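Local coordinates for odorant binding protein, antennal (Anopheles gambiae, PDB 3R1P) that probably binds odorant molecules as a small, secreted, all-helical carrier of the mosquito antenna, and holds a palmitic acid molecule in this crystal, at residues M16-E19 with I20-E24; C48-H51 with C52-K56; Q31-T34 with C35-G38. All blocks are in the same frame, centred on the assembly; numbering follows the deposited sequence.

Contact 1 (M16-E19 with I20-E24); sequences MLHE and ICIAE
The imidazole of His-18 has Ile-22 over one face: CG1 sits 4.2 Å from the ring centroid, 23° off the normal, a CH-pi contact displaced toward the rim. From CG1 the chain runs on to CD1 of Ile-22, which ends 3.4 Å from NE2 of His-18, off the NE2-CE1 side of the ring. The ring gets there because its CG stands anti to the backbone N (chi1 174°). Both ring nitrogens have partners that fix its rotation, ND1 with the hydroxyl of Tyr-49 and NE2 with the carboxylate of Glu-29. His-18 and Ile-22 lie a turn apart on helix 11-25, the first helix in a PBP/GOBP-family fold, with the usual i to i+4 ladder. In that ladder Ile-22 N donates to His-18 O at 3.2 Å, while the bond from Cys-21 N to Leu-17 O is weak at 3.4 Å, as is the one from Ala-23 N to Glu-19 O. Cys-21 turns SG to within 3.6 Å of Leu-17 O, and its disulfide to Cys-52 ties the turn to helix 44-56. Leu-17 touches the bound palmitic acid. On the outer side, CD1 of Ile-20 rests 3.4 Å from Met-16 O.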
ATOM      1  N   MET A  16       2.822  13.935   1.127  1.00 40.67           N
ATOM      2  CA  MET A  16       1.538  14.491   0.676  1.00 41.18           C
ATOM      3  C   MET A  16       0.487  13.360   0.667  1.00 43.38           C
ATOM      4  O   MET A  16      -0.665  13.572   1.041  1.00 43.07           O
ATOM      5  CB  MET A  16       1.747  14.897  -0.784  1.00 44.21           C
ATOM      6  CG  MET A  16       1.530  16.308  -1.092  1.00 48.82           C
ATOM      7  SD  MET A  16       1.739  16.460  -2.874  1.00 54.29           S
ATOM      8  CE  MET A  16       0.681  17.681  -3.160  1.00 50.72           C
ATOM      9  N   LEU A  17       0.906  12.168   0.155  1.00 38.68           N
ATOM     10  CA  LEU A  17       0.118  10.945   0.003  1.00 38.40           C
ATOM     11  C   LEU A  17      -0.166  10.269   1.354  1.00 40.34           C
ATOM     12  O   LEU A  17      -1.288   9.828   1.585  1.00 38.48           O
ATOM     13  CB  LEU A  17       0.902  10.006  -0.942  1.00 38.65           C
ATOM     14  CG  LEU A  17       0.150   9.016  -1.826  1.00 43.57           C
ATOM     15  CD1 LEU A  17      -0.601   9.700  -2.925  1.00 44.02           C
ATOM     16  CD2 LEU A  17       1.114   8.076  -2.505  1.00 46.25           C
ATOM     17  N   HIS A  18       0.844  10.223   2.253  1.00 38.21           N
ATOM     18  CA  HIS A  18       0.777   9.632   3.597  1.00 38.09           C
ATOM     19  C   HIS A  18      -0.264  10.291   4.525  1.00 43.05           C
ATOM     20  O   HIS A  18      -0.988   9.582   5.236  1.00 42.35           O
ATOM     21  CB  HIS A  18       2.179   9.675   4.235  1.00 38.81           C
ATOM     22  CG  HIS A  18       2.227   9.232   5.663  1.00 41.91           C
ATOM     23  ND1 HIS A  18       2.113   7.902   6.006  1.00 43.58           N
ATOM     24  CD2 HIS A  18       2.399   9.963   6.788  1.00 43.67           C
ATOM     25  CE1 HIS A  18       2.201   7.863   7.325  1.00 43.13           C
ATOM     26  NE2 HIS A  18       2.384   9.078   7.837  1.00 43.52           N
ATOM     27  N   GLU A  19      -0.295  11.644   4.554  1.00 41.62           N
ATOM     28  CA  GLU A  19      -1.198  12.440   5.393  1.00 41.77           C
ATOM     29  C   GLU A  19      -2.679  12.288   5.046  1.00 44.49           C
ATOM     30  O   GLU A  19      -3.505  12.200   5.957  1.00 44.59           O
ATOM     31  CB  GLU A  19      -0.764  13.914   5.428  1.00 43.53           C
ATOM     32  CG  GLU A  19       0.528  14.134   6.204  1.00 56.05           C
ATOM     33  CD  GLU A  19       0.610  15.341   7.125  1.00 77.91           C
ATOM     34  OE1 GLU A  19      -0.333  16.167   7.155  1.00 64.59           O
ATOM     35  OE2 GLU A  19       1.655  15.473   7.803  1.00 74.90           O
ATOM     36  N   ILE A  20      -3.011  12.221   3.747  1.00 40.76           N
ATOM     37  CA  ILE A  20      -4.401  12.029   3.303  1.00 40.59           C
ATOM     38  C   ILE A  20      -4.914  10.640   3.692  1.00 42.67           C
ATOM     39  O   ILE A  20      -6.016  10.516   4.232  1.00 42.13           O
ATOM     40  CB  ILE A  20      -4.568  12.337   1.795  1.00 44.23           C
ATOM     41  CG1 ILE A  20      -4.452  13.844   1.553  1.00 45.31           C
ATOM     42  CG2 ILE A  20      -5.898  11.793   1.221  1.00 44.96           C
ATOM     43  CD1 ILE A  20      -3.874  14.173   0.289  1.00 52.06           C
ATOM     44  N   CYS A  21      -4.093   9.607   3.450  1.00 37.34           N
ATOM     45  CA  CYS A  21      -4.471   8.236   3.744  1.00 35.87           C
ATOM     46  C   CYS A  21      -4.565   7.837   5.199  1.00 39.25           C
ATOM     47  O   CYS A  21      -5.357   6.952   5.530  1.00 37.40           O
ATOM     48  CB  CYS A  21      -3.695   7.251   2.882  1.00 34.98           C
ATOM     49  SG  CYS A  21      -4.010   7.476   1.116  1.00 38.31           S
ATOM     50  N   ILE A  22      -3.853   8.565   6.083  1.00 37.94           N
ATOM     51  CA  ILE A  22      -3.971   8.391   7.533  1.00 38.33           C
ATOM     52  C   ILE A  22      -5.381   8.870   7.919  1.00 41.81           C
ATOM     53  O   ILE A  22      -6.088   8.181   8.664  1.00 41.36           O
ATOM     54  CB  ILE A  22      -2.867   9.195   8.293  1.00 41.97           C
ATOM     55  CG1 ILE A  22      -1.580   8.369   8.404  1.00 42.94           C
ATOM     56  CG2 ILE A  22      -3.347   9.681   9.687  1.00 43.00           C
ATOM     57  CD1 ILE A  22      -0.543   8.840   9.454  1.00 50.60           C
ATOM     58  N   ALA A  23      -5.774  10.052   7.387  1.00 38.35           N
ATOM     59  CA  ALA A  23      -7.057  10.710   7.649  1.00 38.69           C
ATOM     60  C   ALA A  23      -8.245   9.899   7.144  1.00 42.98           C
ATOM     61  O   ALA A  23      -9.216   9.731   7.882  1.00 43.15           O
ATOM     62  CB  ALA A  23      -7.066  12.107   7.041  1.00 39.40           C
ATOM     63  N   GLU A  24      -8.161   9.381   5.902  1.00 39.25           N
ATOM     64  CA  GLU A  24      -9.217   8.580   5.279  1.00 39.02           C
ATOM     65  C   GLU A  24      -9.438   7.220   5.953  1.00 42.67           C
ATOM     66  O   GLU A  24     -10.579   6.864   6.258  1.00 40.99           O
ATOM     67  CB  GLU A  24      -8.940   8.385   3.783  1.00 40.06           C
ATOM     68  CG  GLU A  24      -9.227   9.620   2.951  1.00 52.49           C
ATOM     69  CD  GLU A  24      -9.501   9.390   1.473  1.00 70.83           C
ATOM     70  OE1 GLU A  24      -9.674   8.220   1.059  1.00 63.43           O
ATOM     71  OE2 GLU A  24      -9.549  10.395   0.726  1.00 59.63           O
TER

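Contact 2 (C48-H51 with C52-K56); sequences CYIH and CLFDK
Tyr-49 and Leu-53 meet one turn apart, the phenol ring slanting across the leucine so that its CE2 lies 3.6 Å from CD1 of Leu-53. A chi1 of 166° turns the Tyr-49 ring away from its own backbone N and lays it beside the Leu-53 side chain. Beside this pair, Ile-50 and Phe-54 run alongside each other in the same direction, CG2 of the isoleucine 3.7 Å from CE1 of the phenylalanine. On the more open side CB of Asp-55 comes over one face of the His-51 ring, 4.2 Å from its CE1, with ring and carboxylate planes 28° apart; the nearest ionisable atoms, His-51 NE2 and Asp-55 OD2, stay 4.8 Å apart. Four successive i to i+4 backbone bonds set these pairs: Cys-52 N reaches Cys-48 O at 2.9 Å and Asp-55 N reaches His-51 O at 2.9 Å, with those of Leu-53 and Phe-54 between. The helix is 44-56, near the middle of this PBP/GOBP-family fold and stapled to helix 99-110 by the disulfide from Cys-48 to Cys-100. Further out, the Tyr-49 hydroxyl is held by His-18, and Leu-124 of helix 114-125 packs on Tyr-49 and Leu-53. Leu-53 also touches the palmitic acid, while Ile-50 and Phe-54 turn to Val-107 of helix 99-110.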
ATOM      1  N   CYS A  48      -6.604  -0.512   5.095  1.00 27.13           N
ATOM      2  CA  CYS A  48      -7.347   0.521   4.368  1.00 26.08           C
ATOM      3  C   CYS A  48      -6.448   1.666   3.939  1.00 31.26           C
ATOM      4  O   CYS A  48      -6.678   2.236   2.868  1.00 31.48           O
ATOM      5  CB  CYS A  48      -8.563   1.001   5.153  1.00 26.16           C
ATOM      6  SG  CYS A  48      -9.856  -0.252   5.352  1.00 29.55           S
ATOM      7  N   TYR A  49      -5.376   1.965   4.734  1.00 26.62           N
ATOM      8  CA  TYR A  49      -4.380   2.989   4.396  1.00 25.85           C
ATOM      9  C   TYR A  49      -3.702   2.609   3.059  1.00 27.47           C
ATOM     10  O   TYR A  49      -3.499   3.467   2.203  1.00 26.64           O
ATOM     11  CB  TYR A  49      -3.341   3.137   5.545  1.00 26.72           C
ATOM     12  CG  TYR A  49      -2.092   3.907   5.167  1.00 28.85           C
ATOM     13  CD1 TYR A  49      -2.014   5.284   5.350  1.00 30.80           C
ATOM     14  CD2 TYR A  49      -0.975   3.254   4.648  1.00 28.96           C
ATOM     15  CE1 TYR A  49      -0.872   6.001   4.983  1.00 31.75           C
ATOM     16  CE2 TYR A  49       0.178   3.956   4.300  1.00 29.33           C
ATOM     17  CZ  TYR A  49       0.226   5.329   4.465  1.00 34.26           C
ATOM     18  OH  TYR A  49       1.363   6.016   4.103  1.00 28.71           O
ATOM     19  N   ILE A  50      -3.365   1.316   2.899  1.00 22.50           N
ATOM     20  CA  ILE A  50      -2.745   0.771   1.688  1.00 22.23           C
ATOM     21  C   ILE A  50      -3.695   0.940   0.492  1.00 26.79           C
ATOM     22  O   ILE A  50      -3.240   1.402  -0.566  1.00 26.39           O
ATOM     23  CB  ILE A  50      -2.286  -0.695   1.875  1.00 25.14           C
ATOM     24  CG1 ILE A  50      -1.342  -0.839   3.105  1.00 25.31           C
ATOM     25  CG2 ILE A  50      -1.632  -1.213   0.581  1.00 24.41           C
ATOM     26  CD1 ILE A  50      -1.028  -2.309   3.544  1.00 29.56           C
ATOM     27  N   HIS A  51      -4.999   0.590   0.667  1.00 24.71           N
ATOM     28  CA  HIS A  51      -6.006   0.768  -0.396  1.00 26.51           C
ATOM     29  C   HIS A  51      -6.047   2.232  -0.800  1.00 32.84           C
ATOM     30  O   HIS A  51      -6.025   2.531  -1.995  1.00 32.25           O
ATOM     31  CB  HIS A  51      -7.416   0.282   0.002  1.00 27.80           C
ATOM     32  CG  HIS A  51      -8.459   0.741  -0.979  1.00 32.29           C
ATOM     33  ND1 HIS A  51      -9.291   1.811  -0.695  1.00 34.52           N
ATOM     34  CD2 HIS A  51      -8.647   0.375  -2.268  1.00 34.04           C
ATOM     35  CE1 HIS A  51     -10.015   2.001  -1.788  1.00 34.12           C
ATOM     36  NE2 HIS A  51      -9.662   1.157  -2.761  1.00 34.33           N
ATOM     37  N   CYS A  52      -6.053   3.143   0.205  1.00 31.00           N
ATOM     38  CA  CYS A  52      -6.051   4.575  -0.039  1.00 31.68           C
ATOM     39  C   CYS A  52      -4.879   5.015  -0.933  1.00 32.45           C
ATOM     40  O   CYS A  52      -5.099   5.794  -1.859  1.00 32.97           O
ATOM     41  CB  CYS A  52      -6.095   5.353   1.271  1.00 33.60           C
ATOM     42  SG  CYS A  52      -6.022   7.145   1.052  1.00 37.93           S
ATOM     43  N   LEU A  53      -3.643   4.500  -0.674  1.00 25.48           N
ATOM     44  CA  LEU A  53      -2.445   4.805  -1.473  1.00 23.94           C
ATOM     45  C   LEU A  53      -2.617   4.394  -2.940  1.00 26.22           C
ATOM     46  O   LEU A  53      -2.191   5.122  -3.834  1.00 25.35           O
ATOM     47  CB  LEU A  53      -1.206   4.083  -0.916  1.00 24.00           C
ATOM     48  CG  LEU A  53      -0.603   4.534   0.404  1.00 28.57           C
ATOM     49  CD1 LEU A  53       0.639   3.690   0.727  1.00 28.59           C
ATOM     50  CD2 LEU A  53      -0.205   5.997   0.357  1.00 31.33           C
ATOM     51  N   PHE A  54      -3.195   3.205  -3.182  1.00 22.90           N
ATOM     52  CA  PHE A  54      -3.438   2.704  -4.537  1.00 22.54           C
ATOM     53  C   PHE A  54      -4.515   3.524  -5.251  1.00 25.53           C
ATOM     54  O   PHE A  54      -4.351   3.860  -6.424  1.00 24.71           O
ATOM     55  CB  PHE A  54      -3.783   1.212  -4.513  1.00 23.52           C
ATOM     56  CG  PHE A  54      -2.648   0.300  -4.116  1.00 24.27           C
ATOM     57  CD1 PHE A  54      -2.890  -0.864  -3.398  1.00 25.61           C
ATOM     58  CD2 PHE A  54      -1.337   0.586  -4.490  1.00 26.24           C
ATOM     59  CE1 PHE A  54      -1.847  -1.731  -3.077  1.00 26.14           C
ATOM     60  CE2 PHE A  54      -0.293  -0.271  -4.149  1.00 28.86           C
ATOM     61  CZ  PHE A  54      -0.554  -1.419  -3.442  1.00 26.19           C
ATOM     62  N   ASP A  55      -5.586   3.866  -4.534  1.00 24.38           N
ATOM     63  CA  ASP A  55      -6.673   4.695  -5.056  1.00 25.51           C
ATOM     64  C   ASP A  55      -6.167   6.101  -5.453  1.00 30.59           C
ATOM     65  O   ASP A  55      -6.512   6.567  -6.533  1.00 29.82           O
ATOM     66  CB  ASP A  55      -7.817   4.786  -4.028  1.00 27.64           C
ATOM     67  CG  ASP A  55      -8.983   5.625  -4.508  1.00 40.98           C
ATOM     68  OD1 ASP A  55      -9.129   6.766  -4.024  1.00 42.75           O
ATOM     69  OD2 ASP A  55      -9.718   5.159  -5.404  1.00 45.94           O
ATOM     70  N   LYS A  56      -5.330   6.758  -4.610  1.00 27.66           N
ATOM     71  CA  LYS A  56      -4.816   8.113  -4.904  1.00 27.50           C
ATOM     72  C   LYS A  56      -3.857   8.176  -6.076  1.00 32.41           C
ATOM     73  O   LYS A  56      -3.845   9.175  -6.801  1.00 33.55           O
ATOM     74  CB  LYS A  56      -4.200   8.791  -3.667  1.00 28.91           C
ATOM     75  CG  LYS A  56      -5.187   9.045  -2.536  1.00 36.07           C
ATOM     76  CD  LYS A  56      -6.227  10.095  -2.879  1.00 43.47           C
ATOM     77  CE  LYS A  56      -7.370  10.051  -1.896  1.00 54.82           C
ATOM     78  NZ  LYS A  56      -8.424  11.037  -2.244  1.00 64.32           N
TER

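Contact 3 (Q31-T34 with C35-G38); sequences QLRT and CLDG
A 3-10 turn follows the short helix 29-32, and across it Cys-35 N donates to Leu-32 O at 3.0 Å, an i to i+3 bond with an N-H...O angle of 170°. The next bond runs from Leu-36 N to Arg-33 O at 3.2 Å. The side chain of Cys-35 folds back over the turn: with chi1 at 66° its SG lies between the backbone N and the carbonyl carbon, 3.0 Å from Leu-32 O. That sulfur is bonded to Cys-121, so in this PBP/GOBP-family fold the disulfide fastens the turn to helix 114-125. The Cys-35 side chain also lies next to the bound palmitic acid, about 4 Å away at the nearest atoms. Arg-33 and Leu-36 project on the same side, and CD1 of the leucine approaches one face of the guanidinium, 3.7 Å from NH1 of Arg-33; Leu-126 touches both residues. Thr-34 looks back along the chain, its OG1 donating to Gln-31 O at 2.9 Å. Forward, a water bridges the turn: its oxygen lies 2.9 Å from OD2 of Asp-37 and donates to it and to Thr-34 O. The other carboxylate oxygen, OD1, is hydrogen-bonded to Thr-39.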
ATOM      1  N   GLN A  31       0.170   2.032  14.269  1.00 38.06           N
ATOM      2  CA  GLN A  31      -0.277   0.916  13.415  1.00 36.23           C
ATOM      3  C   GLN A  31       0.541   0.841  12.131  1.00 38.67           C
ATOM      4  O   GLN A  31       0.898  -0.252  11.706  1.00 38.88           O
ATOM      5  CB  GLN A  31      -1.774   1.027  13.092  1.00 37.05           C
ATOM      6  CG  GLN A  31      -2.675   0.531  14.219  1.00 38.62           C
ATOM      7  CD  GLN A  31      -4.133   0.898  14.040  1.00 47.48           C
ATOM      8  OE1 GLN A  31      -4.491   1.895  13.396  1.00 37.83           O
ATOM      9  NE2 GLN A  31      -5.008   0.117  14.660  1.00 39.42           N
ATOM     10  N   LEU A  32       0.856   1.997  11.533  1.00 33.84           N
ATOM     11  CA  LEU A  32       1.631   2.073  10.292  1.00 33.11           C
ATOM     12  C   LEU A  32       3.122   1.867  10.528  1.00 35.47           C
ATOM     13  O   LEU A  32       3.782   1.206   9.720  1.00 33.39           O
ATOM     14  CB  LEU A  32       1.386   3.410   9.583  1.00 33.11           C
ATOM     15  CG  LEU A  32      -0.061   3.713   9.196  1.00 37.05           C
ATOM     16  CD1 LEU A  32      -0.167   5.089   8.625  1.00 36.99           C
ATOM     17  CD2 LEU A  32      -0.607   2.671   8.222  1.00 36.54           C
ATOM     18  N   ARG A  33       3.629   2.394  11.663  1.00 32.06           N
ATOM     19  CA  ARG A  33       5.031   2.313  12.092  1.00 31.26           C
ATOM     20  C   ARG A  33       5.570   0.905  12.277  1.00 33.94           C
ATOM     21  O   ARG A  33       6.786   0.727  12.407  1.00 33.07           O
ATOM     22  CB  ARG A  33       5.277   3.176  13.319  1.00 31.35           C
ATOM     23  CG  ARG A  33       5.621   4.578  12.883  1.00 42.35           C
ATOM     24  CD  ARG A  33       6.156   5.373  14.030  1.00 52.23           C
ATOM     25  NE  ARG A  33       6.999   6.495  13.602  1.00 61.56           N
ATOM     26  CZ  ARG A  33       8.229   6.737  14.050  1.00 75.70           C
ATOM     27  NH1 ARG A  33       8.815   5.893  14.894  1.00 55.76           N
ATOM     28  NH2 ARG A  33       8.894   7.809  13.636  1.00 65.56           N
ATOM     29  N   THR A  34       4.669  -0.106  12.216  1.00 30.79           N
ATOM     30  CA  THR A  34       5.034  -1.526  12.278  1.00 30.37           C
ATOM     31  C   THR A  34       5.875  -1.878  11.047  1.00 31.46           C
ATOM     32  O   THR A  34       6.640  -2.831  11.100  1.00 31.24           O
ATOM     33  CB  THR A  34       3.808  -2.441  12.390  1.00 38.65           C
ATOM     34  OG1 THR A  34       2.946  -2.230  11.270  1.00 37.34           O
ATOM     35  CG2 THR A  34       3.059  -2.274  13.697  1.00 37.82           C
ATOM     36  N   CYS A  35       5.764  -1.080   9.959  1.00 26.39           N
ATOM     37  CA  CYS A  35       6.533  -1.262   8.724  1.00 24.90           C
ATOM     38  C   CYS A  35       8.055  -1.070   8.886  1.00 27.39           C
ATOM     39  O   CYS A  35       8.809  -1.509   8.019  1.00 26.83           O
ATOM     40  CB  CYS A  35       5.970  -0.402   7.585  1.00 24.59           C
ATOM     41  SG  CYS A  35       6.120   1.398   7.823  1.00 29.05           S
ATOM     42  N   LEU A  36       8.506  -0.367   9.960  1.00 23.73           N
ATOM     43  CA  LEU A  36       9.920  -0.046  10.201  1.00 23.47           C
ATOM     44  C   LEU A  36      10.881  -1.238  10.285  1.00 26.02           C
ATOM     45  O   LEU A  36      12.071  -1.069  10.013  1.00 26.27           O
ATOM     46  CB  LEU A  36      10.116   0.957  11.358  1.00 23.40           C
ATOM     47  CG  LEU A  36       9.644   2.397  11.119  1.00 27.70           C
ATOM     48  CD1 LEU A  36       9.599   3.182  12.426  1.00 27.40           C
ATOM     49  CD2 LEU A  36      10.530   3.117  10.095  1.00 31.01           C
ATOM     50  N   ASP A  37      10.359  -2.436  10.608  1.00 21.55           N
ATOM     51  CA  ASP A  37      11.127  -3.687  10.660  1.00 21.80           C
ATOM     52  C   ASP A  37      10.845  -4.584   9.424  1.00 26.54           C
ATOM     53  O   ASP A  37      11.306  -5.726   9.368  1.00 25.49           O
ATOM     54  CB  ASP A  37      10.846  -4.435  11.982  1.00 23.56           C
ATOM     55  CG  ASP A  37       9.452  -4.989  12.195  1.00 32.76           C
ATOM     56  OD1 ASP A  37       8.623  -4.880  11.277  1.00 34.43           O
ATOM     57  OD2 ASP A  37       9.193  -5.525  13.282  1.00 35.36           O
ATOM     58  N   GLY A  38      10.095  -4.048   8.459  1.00 23.27           N
ATOM     59  CA  GLY A  38       9.744  -4.752   7.226  1.00 23.00           C
ATOM     60  C   GLY A  38       8.408  -5.468   7.239  1.00 26.61           C
ATOM     61  O   GLY A  38       8.056  -6.115   6.250  1.00 25.51           O
TER
HETATM   62  O   HOH W   1       6.302  -4.994  13.403  1.00 32.86           O

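In the fold
All three contacts are local and lie in series along the chain, neither nesting nor crossing: contact 1 lies within helix 11-25, contact 3 is the 3-10 turn after helix 29-32, and contact 2 lies within helix 44-56. Each closes only its own turns; longer loops are closed by bonds between contacts or to later helices. The disulfide from Cys-21 to Cys-52 and the probable hydrogen bond from His-18 to Tyr-49 join contacts 1 and 2, whose centres lie about 9 Å apart. Leu-32 of contact 3 wedges against both, CD1 on Ile-22 and CD2 on Tyr-49, while disulfides carry contact 2 to helix 99-110 and contact 3 to helix 114-125.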